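Local coordinates for protein putative methyltransferase from antibiotic biosynthesis pathway (PDB 3EGE) that probably transfers methyl groups from S-adenosylmethionine to a substrate not yet identified, as members of the Rossmann-type methyltransferase superfamily do, at residues V17-I22 with H182-L187; F188-W193 with I248-R253; H109-F114 with L165-K170. One frame throughout, in Å; residues are numbered along the deposited sequence.

In the fold
From the N terminus the chain passes residues 17-22, which lead into helix 20-30 and whose partner comes only some 160 residues later. Inside that long loop lies contact 3 complete: helix 110-120 meets the end of helix 158-169 with about 50 residues between the segments. Strand 172-181 follows, and residues 182-187 close contact 1. Contact 2 opens directly afterwards at 188-193 and closes at 248-253, after a largely helical excursion, so it stands in series with both others. Contacts 1 and 2 touch, their centres about 11 Å apart, and tie the loop after strand 172-181 to helix 20-30 and strand 252-258. Contact 3, about 28 Å between centres from contact 1, lies on the opposite side of the chain's centre from it.

Contact 1 of 3, residues V17-I22 with H182-L187; sequences VPDIRI and HDLSDL
Asp19 and Arg21, at the start of helix 20-30, grip the loop 182-187 through an N-cap that doubles as a salt-bridge network. The cap is defined by Asp19 OD1, which accepts from Arg21 N at 3.0 Å. With CG anti to the backbone N (chi1 -167°), the carboxylate of Asp19 lies between its own helix and the loop. Its other oxygen, OD2, turns the anti lone pair to Ser185 N, 2.9 Å away in an almost straight bond (171° at the hydrogen). Arg21 takes the same carboxylate side-on, NE to OD1 and NH2 to OD2, both on the syn side, so each Asp19 oxygen has two donors and the group can hardly rotate. A bend at chi3 (-66°) brings the guanidinium back beside the Asp19 carboxylate, edge-on, and its far end reaches Asp183. There NH1 and NH2 of Arg21 both meet Asp183 OD1, at 3.1 and 3.3 Å, from one face of a carboxylate turned well away from the guanidinium plane. An arginine between two acids would be expected to stabilise their negative charges. Leu184 crosses Asp19 at about a right angle, its CD2 3.5 Å from Asp19 CG. Asp186 directs its carboxylate outside the pair, to Arg16 and to Tyr48, whose hydroxyl also bonds Asp19 N. Pro18 rests on Tyr48 and on a glycine-rich pattern consistent with the cofactor loop of Rossmann-type methyltransferases. The last link is Ser185 OG, which donates to Val17 O over 2.8 Å from above the carbonyl plane.

Contact 2 of 3, residues F188-W193 with I248-R253; sequences FAAAAW and IDIGYR
Asp249 OD1, gripped by Gly251 N at 2.8 Å and Arg253 NH1 at 3.0 Å, holds the bend from which Ile250 and Tyr252 meet Ala190 and Phe188. The first bond makes an Asx turn; the second belongs to an end-on salt bridge in which Arg253 NH2 takes Asp249 OD2. Gly251, with its positive phi, carries the chain from this turn into strand 252-258, which runs antiparallel between strands 126-131 and 172-181 of the mixed sheet. No hydrogen bond crosses the contact itself, and the evidence for its cohesion is apolar. Its other wall is a type I turn, Ala190 to Trp193, in the loop after strand 172-181. Trp193 sets CG between its backbone N and carbonyl carbon (chi1 63°), a torsion that stands the indole with one face toward Ile248. Over that face lies Ile248 CG2, 3.4 Å from the centroid of the five-membered ring and only 11° off its normal, a well-centred CH-pi contact. Trp193 NE1 bonds Pro181 O, which limits the rotation of the indole. Ile250 reaches forward with its CG1 branch: CD1 meets Ala190 CB at 3.4 Å and Trp193 CD1 at 4.0 Å, so the methyl touches both the turn and the indole. At the far end, the rings of Phe188 and Tyr252 pass in opposite directions with centroids 5.0 Å apart and planes at 53°, neither stacked nor edge-to-face. Phe188 CE1 lies over one face of the tyrosine, while Tyr252 OH comes to the rim of the phenylalanine, 3.3 Å from Phe188 CD1.

Contact 3 of 3, residues H109-F114 with L165-K170; sequences HLEKSF and LQENTK
Phe114 lays one face of its ring on Leu165 where helix 110-120 meets helix 158-169, a helix-helix packing on one face of the Rossmann-type sheet. The two short axes approach to 9.2 Å at a crossing angle of -43°. Starting at the root, Phe114 CB faces Asn168 CB at 4.2 Å. With CG anti to the carbonyl carbon (chi1 -73°), the ring is directed across Leu165, the two side chains crossing at about a right angle. Phe114 CG and CD1 sit beneath Leu165 CD1, which stands 3.8 Å from the ring centroid and 13° off the normal, an over-the-face CH-pi contact. The other rim follows the backbone: Phe114 CD2 lies 3.5 Å from Leu165 CA, and CE2 lies equally near Leu165 N. At the tip, Phe114 CZ has Leu165 CB at 4.3 Å. Leu110 covers the opposite face with CG displaced toward the rim, so the ring is sandwiched between a leucine of its own helix and one of the next. One turn before Phe114, Glu111 adds the polar link, since Asn168 ND2 donates to Glu111 OE2 over 2.8 Å. The donor stands above a carboxylate nearly perpendicular to the amide. Asn168 is held further by Leu164 O, which also takes ND2, and by Gln115, which donates to OD1. Helix 110-120 connects parallel strands 97-101 and 126-131 in a beta-alpha-beta crossover, and Phe114 and Leu165 both rest on Leu128 of strand 126-131, Leu165 reaching on to Ile255 of strand 252-258.

Contact 1 of 3, residues V17-I22 with H182-L187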
ATOM      1  N   VAL A  17      -8.187   3.871  -7.056  1.00 74.66           N
ATOM      2  CA  VAL A  17      -9.544   3.453  -6.709  1.00 72.10           C
ATOM      3  C   VAL A  17      -9.356   2.122  -5.949  1.00 70.75           C
ATOM      4  O   VAL A  17      -8.773   1.183  -6.509  1.00 70.89           O
ATOM      5  CB  VAL A  17     -10.382   3.280  -8.009  1.00 73.24           C
ATOM      6  CG1 VAL A  17     -11.812   2.843  -7.690  1.00 69.84           C
ATOM      7  CG2 VAL A  17     -10.320   4.605  -8.891  1.00 70.56           C
ATOM      8  N   PRO A  18      -9.789   2.042  -4.666  1.00 69.22           N
ATOM      9  CA  PRO A  18      -9.532   0.800  -3.894  1.00 68.88           C
ATOM     10  C   PRO A  18     -10.087  -0.442  -4.587  1.00 67.65           C
ATOM     11  O   PRO A  18     -11.196  -0.402  -5.112  1.00 68.06           O
ATOM     12  CB  PRO A  18     -10.221   1.058  -2.536  1.00 69.62           C
ATOM     13  CG  PRO A  18     -10.348   2.527  -2.429  1.00 66.80           C
ATOM     14  CD  PRO A  18     -10.520   3.036  -3.851  1.00 69.00           C
ATOM     15  N   ASP A  19      -9.286  -1.502  -4.637  1.00 67.17           N
ATOM     16  CA  ASP A  19      -9.652  -2.729  -5.327  1.00 66.66           C
ATOM     17  C   ASP A  19     -10.276  -3.683  -4.330  1.00 66.17           C
ATOM     18  O   ASP A  19      -9.728  -3.868  -3.238  1.00 65.76           O
ATOM     19  CB  ASP A  19      -8.428  -3.339  -5.998  1.00 67.30           C
ATOM     20  CG  ASP A  19      -8.801  -4.420  -6.977  1.00 69.01           C
ATOM     21  OD1 ASP A  19      -9.134  -5.532  -6.530  1.00 67.39           O
ATOM     22  OD2 ASP A  19      -8.757  -4.132  -8.193  1.00 70.04           O
ATOM     23  N   ILE A  20     -11.401  -4.296  -4.731  1.00 66.13           N
ATOM     24  CA  ILE A  20     -12.199  -5.191  -3.870  1.00 66.41           C
ATOM     25  C   ILE A  20     -11.429  -6.438  -3.397  1.00 66.40           C
ATOM     26  O   ILE A  20     -11.745  -7.000  -2.348  1.00 66.67           O
ATOM     27  CB  ILE A  20     -13.544  -5.611  -4.556  1.00 66.07           C
ATOM     28  CG1 ILE A  20     -14.573  -6.110  -3.513  1.00 70.08           C
ATOM     29  CG2 ILE A  20     -13.306  -6.642  -5.688  1.00 61.63           C
ATOM     30  CD1 ILE A  20     -15.950  -6.572  -4.131  1.00 69.04           C
ATOM     31  N   ARG A  21     -10.443  -6.873  -4.183  1.00 66.59           N
ATOM     32  CA  ARG A  21      -9.589  -8.011  -3.809  1.00 66.83           C
ATOM     33  C   ARG A  21      -8.647  -7.671  -2.665  1.00 66.34           C
ATOM     34  O   ARG A  21      -8.375  -8.519  -1.815  1.00 65.75           O
ATOM     35  CB  ARG A  21      -8.841  -8.543  -5.017  1.00 66.89           C
ATOM     36  CG  ARG A  21      -9.790  -9.225  -5.962  1.00 65.39           C
ATOM     37  CD  ARG A  21      -9.219  -9.404  -7.298  1.00 61.78           C
ATOM     38  NE  ARG A  21      -8.990  -8.127  -7.985  1.00 62.75           N
ATOM     39  CZ  ARG A  21      -8.625  -8.025  -9.260  1.00 60.13           C
ATOM     40  NH1 ARG A  21      -8.535  -9.103 -10.030  1.00 65.45           N
ATOM     41  NH2 ARG A  21      -8.416  -6.833  -9.788  1.00 59.37           N
ATOM     42  N   ILE A  22      -8.167  -6.427  -2.644  1.00 67.14           N
ATOM     43  CA  ILE A  22      -7.353  -5.945  -1.536  1.00 67.20           C
ATOM     44  C   ILE A  22      -8.260  -5.811  -0.291  1.00 67.28           C
ATOM     45  O   ILE A  22      -7.890  -6.295   0.779  1.00 67.84           O
ATOM     46  CB  ILE A  22      -6.612  -4.650  -1.873  1.00 67.39           C
ATOM     47  CG1 ILE A  22      -5.649  -4.909  -3.049  1.00 68.77           C
ATOM     48  CG2 ILE A  22      -5.842  -4.158  -0.644  1.00 65.56           C
ATOM     49  CD1 ILE A  22      -4.800  -3.721  -3.452  1.00 67.51           C
ATOM     50  N   HIS A 182      -3.648  -8.793 -12.844  1.00 65.51           N
ATOM     51  CA  HIS A 182      -3.323  -7.942 -13.990  1.00 64.95           C
ATOM     52  C   HIS A 182      -4.264  -6.749 -14.172  1.00 64.96           C
ATOM     53  O   HIS A 182      -3.896  -5.825 -14.883  1.00 65.05           O
ATOM     54  CB  HIS A 182      -3.318  -8.764 -15.281  1.00 65.46           C
ATOM     55  CG  HIS A 182      -4.684  -9.193 -15.729  1.00 68.58           C
ATOM     56  ND1 HIS A 182      -5.411  -8.490 -16.666  1.00 67.41           N
ATOM     57  CD2 HIS A 182      -5.471 -10.219 -15.329  1.00 65.04           C
ATOM     58  CE1 HIS A 182      -6.577  -9.083 -16.842  1.00 65.54           C
ATOM     59  NE2 HIS A 182      -6.641 -10.129 -16.037  1.00 64.13           N
ATOM     60  N   ASP A 183      -5.446  -6.764 -13.526  1.00 65.91           N
ATOM     61  CA  ASP A 183      -6.499  -5.734 -13.693  1.00 65.56           C
ATOM     62  C   ASP A 183      -6.902  -4.990 -12.410  1.00 67.03           C
ATOM     63  O   ASP A 183      -8.083  -4.657 -12.207  1.00 66.51           O
ATOM     64  CB  ASP A 183      -7.720  -6.339 -14.419  1.00 64.67           C
ATOM     65  CG  ASP A 183      -8.268  -7.582 -13.744  1.00 67.36           C
ATOM     66  OD1 ASP A 183      -7.665  -8.009 -12.741  1.00 63.55           O
ATOM     67  OD2 ASP A 183      -9.276  -8.157 -14.237  1.00 66.92           O
ATOM     68  N   LEU A 184      -5.912  -4.692 -11.562  1.00 68.45           N
ATOM     69  CA  LEU A 184      -6.149  -3.913 -10.333  1.00 69.06           C
ATOM     70  C   LEU A 184      -6.641  -2.492 -10.657  1.00 68.05           C
ATOM     71  O   LEU A 184      -6.102  -1.818 -11.542  1.00 67.61           O
ATOM     72  CB  LEU A 184      -4.892  -3.788  -9.459  1.00 69.49           C
ATOM     73  CG  LEU A 184      -4.422  -4.973  -8.641  1.00 73.51           C
ATOM     74  CD1 LEU A 184      -3.021  -4.690  -8.100  1.00 76.13           C
ATOM     75  CD2 LEU A 184      -5.404  -5.278  -7.488  1.00 71.03           C
ATOM     76  N   SER A 185      -7.673  -2.072  -9.932  1.00 67.56           N
ATOM     77  CA  SER A 185      -8.250  -0.724 -10.047  1.00 67.34           C
ATOM     78  C   SER A 185      -7.351   0.330  -9.371  1.00 67.13           C
ATOM     79  O   SER A 185      -7.373   1.499  -9.731  1.00 66.24           O
ATOM     80  CB  SER A 185      -9.647  -0.700  -9.407  1.00 65.69           C
ATOM     81  OG  SER A 185      -9.574  -0.984  -8.019  1.00 64.93           O
ATOM     82  N   ASP A 186      -6.580  -0.123  -8.386  1.00 68.60           N
ATOM     83  CA  ASP A 186      -5.709   0.701  -7.567  1.00 69.96           C
ATOM     84  C   ASP A 186      -4.351   0.777  -8.263  1.00 69.99           C
ATOM     85  O   ASP A 186      -3.533  -0.149  -8.169  1.00 69.77           O
ATOM     86  CB  ASP A 186      -5.627   0.057  -6.169  1.00 70.93           C
ATOM     87  CG  ASP A 186      -5.020   0.960  -5.117  1.00 70.52           C
ATOM     88  OD1 ASP A 186      -4.591   2.094  -5.381  1.00 70.29           O
ATOM     89  OD2 ASP A 186      -4.975   0.493  -3.976  1.00 69.22           O
ATOM     90  N   LEU A 187      -4.104   1.902  -8.941  1.00 69.37           N
ATOM     91  CA  LEU A 187      -2.913   2.078  -9.757  1.00 67.98           C
ATOM     92  C   LEU A 187      -1.738   2.629  -8.979  1.00 68.53           C
ATOM     93  O   LEU A 187      -1.258   3.732  -9.233  1.00 68.28           O
ATOM     94  CB  LEU A 187      -3.216   2.910 -11.024  1.00 68.26           C
ATOM     95  CG  LEU A 187      -4.327   2.371 -11.964  1.00 68.30           C
ATOM     96  CD1 LEU A 187      -4.468   3.270 -13.241  1.00 65.00           C
ATOM     97  CD2 LEU A 187      -4.095   0.901 -12.342  1.00 65.14           C
TER

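Contact 2 of 3, residues F188-W193 with I248-R253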
ATOM      1  N   PHE A 188      -1.287   1.819  -8.021  1.00 68.92           N
ATOM      2  CA  PHE A 188      -0.040   2.063  -7.317  1.00 69.49           C
ATOM      3  C   PHE A 188       1.126   1.642  -8.260  1.00 69.97           C
ATOM      4  O   PHE A 188       0.905   1.057  -9.330  1.00 69.71           O
ATOM      5  CB  PHE A 188       0.024   1.432  -5.919  1.00 70.16           C
ATOM      6  CG  PHE A 188      -0.336  -0.010  -5.852  1.00 70.40           C
ATOM      7  CD1 PHE A 188       0.605  -0.993  -6.140  1.00 71.09           C
ATOM      8  CD2 PHE A 188      -1.617  -0.400  -5.430  1.00 72.22           C
ATOM      9  CE1 PHE A 188       0.267  -2.378  -6.041  1.00 70.50           C
ATOM     10  CE2 PHE A 188      -1.967  -1.767  -5.322  1.00 72.43           C
ATOM     11  CZ  PHE A 188      -1.019  -2.752  -5.629  1.00 70.92           C
ATOM     12  N   ALA A 189       2.342   1.982  -7.850  1.00 70.04           N
ATOM     13  CA  ALA A 189       3.567   1.875  -8.668  1.00 69.27           C
ATOM     14  C   ALA A 189       3.653   0.715  -9.699  1.00 68.92           C
ATOM     15  O   ALA A 189       3.690   0.989 -10.912  1.00 68.41           O
ATOM     16  CB  ALA A 189       4.804   1.935  -7.753  1.00 67.56           C
ATOM     17  N   ALA A 190       3.641  -0.540  -9.231  1.00 67.82           N
ATOM     18  CA  ALA A 190       3.748  -1.719 -10.122  1.00 68.17           C
ATOM     19  C   ALA A 190       2.404  -2.353 -10.559  1.00 68.64           C
ATOM     20  O   ALA A 190       2.410  -3.415 -11.185  1.00 69.26           O
ATOM     21  CB  ALA A 190       4.640  -2.785  -9.480  1.00 68.24           C
ATOM     22  N   ALA A 191       1.282  -1.697 -10.278  1.00 67.19           N
ATOM     23  CA  ALA A 191      -0.036  -2.246 -10.572  1.00 66.13           C
ATOM     24  C   ALA A 191      -0.332  -2.364 -12.079  1.00 66.08           C
ATOM     25  O   ALA A 191      -1.027  -3.310 -12.475  1.00 67.00           O
ATOM     26  CB  ALA A 191      -1.135  -1.462  -9.830  1.00 64.86           C
ATOM     27  N   ALA A 192       0.218  -1.467 -12.917  1.00 64.84           N
ATOM     28  CA  ALA A 192       0.030  -1.551 -14.379  1.00 64.26           C
ATOM     29  C   ALA A 192       1.141  -2.422 -15.065  1.00 64.26           C
ATOM     30  O   ALA A 192       1.495  -2.209 -16.247  1.00 61.66           O
ATOM     31  CB  ALA A 192      -0.058  -0.168 -14.990  1.00 64.37           C
ATOM     32  N   TRP A 193       1.641  -3.436 -14.338  1.00 64.09           N
ATOM     33  CA  TRP A 193       2.655  -4.381 -14.849  1.00 64.59           C
ATOM     34  C   TRP A 193       2.301  -5.123 -16.148  1.00 63.87           C
ATOM     35  O   TRP A 193       3.187  -5.593 -16.816  1.00 62.07           O
ATOM     36  CB  TRP A 193       3.020  -5.440 -13.794  1.00 63.38           C
ATOM     37  CG  TRP A 193       1.916  -6.350 -13.376  1.00 59.73           C
ATOM     38  CD1 TRP A 193       1.060  -6.165 -12.335  1.00 60.70           C
ATOM     39  CD2 TRP A 193       1.570  -7.609 -13.959  1.00 62.04           C
ATOM     40  NE1 TRP A 193       0.214  -7.232 -12.214  1.00 61.28           N
ATOM     41  CE2 TRP A 193       0.503  -8.143 -13.190  1.00 62.34           C
ATOM     42  CE3 TRP A 193       2.073  -8.360 -15.030  1.00 59.23           C
ATOM     43  CZ2 TRP A 193      -0.106  -9.367 -13.495  1.00 61.42           C
ATOM     44  CZ3 TRP A 193       1.474  -9.602 -15.320  1.00 61.33           C
ATOM     45  CH2 TRP A 193       0.396 -10.080 -14.564  1.00 59.71           C
ATOM     46  N   ILE A 248       1.363 -11.747 -10.828  1.00 74.94           N
ATOM     47  CA  ILE A 248       2.817 -11.665 -10.648  1.00 75.22           C
ATOM     48  C   ILE A 248       3.201 -11.230  -9.224  1.00 73.79           C
ATOM     49  O   ILE A 248       2.453 -10.499  -8.578  1.00 73.45           O
ATOM     50  CB  ILE A 248       3.430 -10.665 -11.689  1.00 74.98           C
ATOM     51  CG1 ILE A 248       4.921 -10.937 -11.898  1.00 77.35           C
ATOM     52  CG2 ILE A 248       3.163  -9.206 -11.302  1.00 71.72           C
ATOM     53  CD1 ILE A 248       5.546 -10.125 -13.036  1.00 76.25           C
ATOM     54  N   ASP A 249       4.366 -11.686  -8.760  1.00 72.54           N
ATOM     55  CA  ASP A 249       4.877 -11.314  -7.456  1.00 72.10           C
ATOM     56  C   ASP A 249       5.867 -10.171  -7.602  1.00 71.40           C
ATOM     57  O   ASP A 249       6.960 -10.373  -8.095  1.00 70.94           O
ATOM     58  CB  ASP A 249       5.557 -12.488  -6.728  1.00 71.50           C
ATOM     59  CG  ASP A 249       5.912 -12.148  -5.262  1.00 71.48           C
ATOM     60  OD1 ASP A 249       5.627 -11.039  -4.770  1.00 70.74           O
ATOM     61  OD2 ASP A 249       6.474 -12.996  -4.586  1.00 72.34           O
ATOM     62  N   ILE A 250       5.484  -8.997  -7.112  1.00 72.13           N
ATOM     63  CA  ILE A 250       6.345  -7.807  -7.120  1.00 72.47           C
ATOM     64  C   ILE A 250       6.740  -7.435  -5.674  1.00 69.72           C
ATOM     65  O   ILE A 250       7.066  -6.282  -5.380  1.00 68.80           O
ATOM     66  CB  ILE A 250       5.692  -6.647  -7.910  1.00 73.09           C
ATOM     67  CG1 ILE A 250       5.114  -7.174  -9.244  1.00 76.52           C
ATOM     68  CG2 ILE A 250       6.732  -5.527  -8.241  1.00 73.15           C
ATOM     69  CD1 ILE A 250       4.364  -6.121 -10.048  1.00 77.44           C
ATOM     70  N   GLY A 251       6.789  -8.450  -4.803  1.00 68.29           N
ATOM     71  CA  GLY A 251       7.201  -8.289  -3.426  1.00 69.03           C
ATOM     72  C   GLY A 251       6.190  -7.709  -2.452  1.00 69.11           C
ATOM     73  O   GLY A 251       6.579  -7.367  -1.344  1.00 67.84           O
ATOM     74  N   TYR A 252       4.913  -7.608  -2.840  1.00 69.47           N
ATOM     75  CA  TYR A 252       3.878  -7.123  -1.919  1.00 70.58           C
ATOM     76  C   TYR A 252       3.523  -8.254  -0.961  1.00 70.11           C
ATOM     77  O   TYR A 252       3.336  -9.418  -1.382  1.00 66.67           O
ATOM     78  CB  TYR A 252       2.649  -6.590  -2.644  1.00 72.51           C
ATOM     79  CG  TYR A 252       2.935  -5.334  -3.430  1.00 71.17           C
ATOM     80  CD1 TYR A 252       3.417  -5.413  -4.763  1.00 73.73           C
ATOM     81  CD2 TYR A 252       2.759  -4.080  -2.856  1.00 68.18           C
ATOM     82  CE1 TYR A 252       3.696  -4.251  -5.527  1.00 77.63           C
ATOM     83  CE2 TYR A 252       3.020  -2.879  -3.598  1.00 74.34           C
ATOM     84  CZ  TYR A 252       3.496  -2.975  -4.946  1.00 80.00           C
ATOM     85  OH  TYR A 252       3.788  -1.849  -5.714  1.00 78.68           O
ATOM     86  N   ARG A 253       3.438  -7.886   0.322  1.00 70.40           N
ATOM     87  CA  ARG A 253       3.237  -8.829   1.416  1.00 70.11           C
ATOM     88  C   ARG A 253       2.307  -8.290   2.509  1.00 70.29           C
ATOM     89  O   ARG A 253       2.402  -7.120   2.900  1.00 68.53           O
ATOM     90  CB  ARG A 253       4.591  -9.083   2.102  1.00 69.52           C
ATOM     91  CG  ARG A 253       5.668  -9.749   1.274  1.00 70.94           C
ATOM     92  CD  ARG A 253       5.396 -11.254   1.120  1.00 67.87           C
ATOM     93  NE  ARG A 253       6.408 -11.901   0.306  1.00 65.75           N
ATOM     94  CZ  ARG A 253       6.519 -11.835  -1.025  1.00 67.01           C
ATOM     95  NH1 ARG A 253       5.680 -11.145  -1.757  1.00 71.53           N
ATOM     96  NH2 ARG A 253       7.503 -12.470  -1.637  1.00 66.31           N
TER

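Contact 3 of 3, residues H109-F114 with L165-K170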
ATOM      1  N   HIS A 109       9.457   6.800  12.718  1.00 75.90           N
ATOM      2  CA  HIS A 109       9.904   5.950  13.862  1.00 75.31           C
ATOM      3  C   HIS A 109       8.994   4.736  13.868  1.00 71.71           C
ATOM      4  O   HIS A 109       7.971   4.718  14.540  1.00 72.65           O
ATOM      5  CB  HIS A 109       9.873   6.759  15.162  1.00 77.59           C
ATOM      6  CG  HIS A 109      10.730   7.988  15.118  1.00 85.46           C
ATOM      7  ND1 HIS A 109      12.107   7.936  15.133  1.00 89.95           N
ATOM      8  CD2 HIS A 109      10.402   9.300  15.033  1.00 91.60           C
ATOM      9  CE1 HIS A 109      12.589   9.165  15.077  1.00 93.35           C
ATOM     10  NE2 HIS A 109      11.576  10.011  15.015  1.00 92.61           N
ATOM     11  N   LEU A 110       9.361   3.752  13.051  1.00 69.78           N
ATOM     12  CA  LEU A 110       8.558   2.538  12.812  1.00 69.55           C
ATOM     13  C   LEU A 110       8.279   1.706  14.064  1.00 70.81           C
ATOM     14  O   LEU A 110       7.171   1.206  14.224  1.00 69.98           O
ATOM     15  CB  LEU A 110       9.194   1.651  11.724  1.00 69.45           C
ATOM     16  CG  LEU A 110       8.388   0.484  11.122  1.00 69.01           C
ATOM     17  CD1 LEU A 110       7.048   0.952  10.546  1.00 65.39           C
ATOM     18  CD2 LEU A 110       9.216  -0.238  10.055  1.00 66.66           C
ATOM     19  N   GLU A 111       9.273   1.602  14.944  1.00 71.91           N
ATOM     20  CA  GLU A 111       9.157   0.841  16.181  1.00 72.96           C
ATOM     21  C   GLU A 111       8.099   1.433  17.109  1.00 72.61           C
ATOM     22  O   GLU A 111       7.179   0.738  17.523  1.00 72.61           O
ATOM     23  CB  GLU A 111      10.530   0.720  16.845  1.00 74.04           C
ATOM     24  CG  GLU A 111      10.536  -0.143  18.117  1.00 81.51           C
ATOM     25  CD  GLU A 111      11.739  -1.086  18.237  1.00 89.27           C
ATOM     26  OE1 GLU A 111      12.779  -0.847  17.583  1.00 89.75           O
ATOM     27  OE2 GLU A 111      11.624  -2.094  18.985  1.00 94.69           O
ATOM     28  N   LYS A 112       8.211   2.725  17.382  1.00 72.82           N
ATOM     29  CA  LYS A 112       7.224   3.445  18.195  1.00 71.14           C
ATOM     30  C   LYS A 112       5.805   3.384  17.559  1.00 69.95           C
ATOM     31  O   LYS A 112       4.814   3.272  18.292  1.00 70.64           O
ATOM     32  CB  LYS A 112       7.685   4.903  18.424  1.00 72.96           C
ATOM     33  CG  LYS A 112       6.759   5.773  19.297  1.00 74.13           C
ATOM     34  CD  LYS A 112       6.730   5.347  20.772  1.00 77.77           C
ATOM     35  CE  LYS A 112       5.523   5.936  21.500  1.00 79.77           C
ATOM     36  NZ  LYS A 112       5.381   7.414  21.282  1.00 86.23           N
ATOM     37  N   SER A 113       5.712   3.460  16.225  1.00 67.64           N
ATOM     38  CA  SER A 113       4.425   3.313  15.511  1.00 67.18           C
ATOM     39  C   SER A 113       3.800   1.930  15.752  1.00 66.16           C
ATOM     40  O   SER A 113       2.580   1.806  15.975  1.00 64.67           O
ATOM     41  CB  SER A 113       4.565   3.580  14.015  1.00 67.32           C
ATOM     42  OG  SER A 113       5.037   4.901  13.808  1.00 68.28           O
ATOM     43  N   PHE A 114       4.649   0.904  15.753  1.00 66.14           N
ATOM     44  CA  PHE A 114       4.217  -0.454  16.076  1.00 65.41           C
ATOM     45  C   PHE A 114       3.729  -0.571  17.519  1.00 65.10           C
ATOM     46  O   PHE A 114       2.651  -1.120  17.749  1.00 64.21           O
ATOM     47  CB  PHE A 114       5.299  -1.482  15.768  1.00 64.92           C
ATOM     48  CG  PHE A 114       5.526  -1.749  14.302  1.00 63.58           C
ATOM     49  CD1 PHE A 114       4.596  -1.405  13.288  1.00 66.82           C
ATOM     50  CD2 PHE A 114       6.628  -2.512  13.942  1.00 63.45           C
ATOM     51  CE1 PHE A 114       4.827  -1.748  11.961  1.00 66.90           C
ATOM     52  CE2 PHE A 114       6.857  -2.869  12.623  1.00 63.55           C
ATOM     53  CZ  PHE A 114       5.961  -2.499  11.632  1.00 64.71           C
ATOM     54  N   LEU A 165       7.803  -5.740  14.384  1.00 70.15           N
ATOM     55  CA  LEU A 165       6.408  -5.871  14.756  1.00 69.63           C
ATOM     56  C   LEU A 165       6.292  -6.882  15.880  1.00 70.23           C
ATOM     57  O   LEU A 165       5.717  -6.584  16.929  1.00 68.91           O
ATOM     58  CB  LEU A 165       5.549  -6.295  13.548  1.00 69.50           C
ATOM     59  CG  LEU A 165       4.012  -6.282  13.733  1.00 70.32           C
ATOM     60  CD1 LEU A 165       3.524  -4.909  14.201  1.00 63.32           C
ATOM     61  CD2 LEU A 165       3.305  -6.715  12.420  1.00 68.43           C
ATOM     62  N   GLN A 166       6.890  -8.050  15.659  1.00 70.91           N
ATOM     63  CA  GLN A 166       6.868  -9.162  16.601  1.00 74.19           C
ATOM     64  C   GLN A 166       7.441  -8.792  17.983  1.00 73.03           C
ATOM     65  O   GLN A 166       6.836  -9.130  18.983  1.00 70.95           O
ATOM     66  CB  GLN A 166       7.552 -10.383  15.981  1.00 73.26           C
ATOM     67  CG  GLN A 166       7.248 -11.686  16.655  1.00 74.22           C
ATOM     68  CD  GLN A 166       7.459 -12.865  15.697  1.00 79.10           C
ATOM     69  OE1 GLN A 166       6.614 -13.770  15.646  1.00 92.43           O
ATOM     70  NE2 GLN A 166       8.578 -12.850  14.910  1.00 78.75           N
ATOM     71  N   GLU A 167       8.555  -8.062  18.009  1.00 74.35           N
ATOM     72  CA  GLU A 167       9.158  -7.542  19.252  1.00 77.32           C
ATOM     73  C   GLU A 167       8.271  -6.571  20.046  1.00 78.02           C
ATOM     74  O   GLU A 167       8.340  -6.553  21.266  1.00 77.44           O
ATOM     75  CB  GLU A 167      10.460  -6.787  18.957  1.00 76.91           C
ATOM     76  CG  GLU A 167      11.649  -7.650  18.671  1.00 80.26           C
ATOM     77  CD  GLU A 167      12.849  -6.869  18.129  1.00 80.40           C
ATOM     78  OE1 GLU A 167      12.706  -5.694  17.697  1.00 89.02           O
ATOM     79  OE2 GLU A 167      13.953  -7.458  18.113  1.00 91.35           O
ATOM     80  N   ASN A 168       7.496  -5.740  19.345  1.00 80.65           N
ATOM     81  CA  ASN A 168       6.628  -4.708  19.963  1.00 82.31           C
ATOM     82  C   ASN A 168       5.141  -5.075  20.095  1.00 84.13           C
ATOM     83  O   ASN A 168       4.337  -4.246  20.507  1.00 85.81           O
ATOM     84  CB  ASN A 168       6.839  -3.401  19.215  1.00 81.48           C
ATOM     85  CG  ASN A 168       8.261  -2.887  19.363  1.00 82.13           C
ATOM     86  OD1 ASN A 168       8.593  -2.267  20.367  1.00 88.79           O
ATOM     87  ND2 ASN A 168       9.108  -3.147  18.374  1.00 77.01           N
ATOM     88  N   THR A 169       4.802  -6.323  19.782  1.00 86.47           N
ATOM     89  CA  THR A 169       3.440  -6.855  19.842  1.00 88.75           C
ATOM     90  C   THR A 169       3.280  -8.064  20.774  1.00 90.64           C
ATOM     91  O   THR A 169       2.210  -8.230  21.376  1.00 90.95           O
ATOM     92  CB  THR A 169       2.969  -7.195  18.403  1.00 88.63           C
ATOM     93  OG1 THR A 169       2.763  -5.962  17.703  1.00 92.15           O
ATOM     94  CG2 THR A 169       1.666  -7.960  18.376  1.00 90.87           C
ATOM     95  N   LYS A 170       4.315  -8.905  20.884  1.00 92.48           N
ATOM     96  CA  LYS A 170       4.278 -10.125  21.710  1.00 94.92           C
ATOM     97  C   LYS A 170       3.076 -11.048  21.323  1.00 97.25           C
ATOM     98  O   LYS A 170       2.321 -11.571  22.176  1.00 97.83           O
ATOM     99  CB  LYS A 170       4.347  -9.822  23.228  1.00 96.55           C
ATOM    100  CG  LYS A 170       5.673  -9.215  23.739  1.00 99.12           C
ATOM    101  CD  LYS A 170       5.819  -7.722  23.421  1.00102.30           C
ATOM    102  CE  LYS A 170       7.018  -7.103  24.136  1.00103.39           C
ATOM    103  NZ  LYS A 170       7.154  -5.644  23.830  1.00102.78           N
TER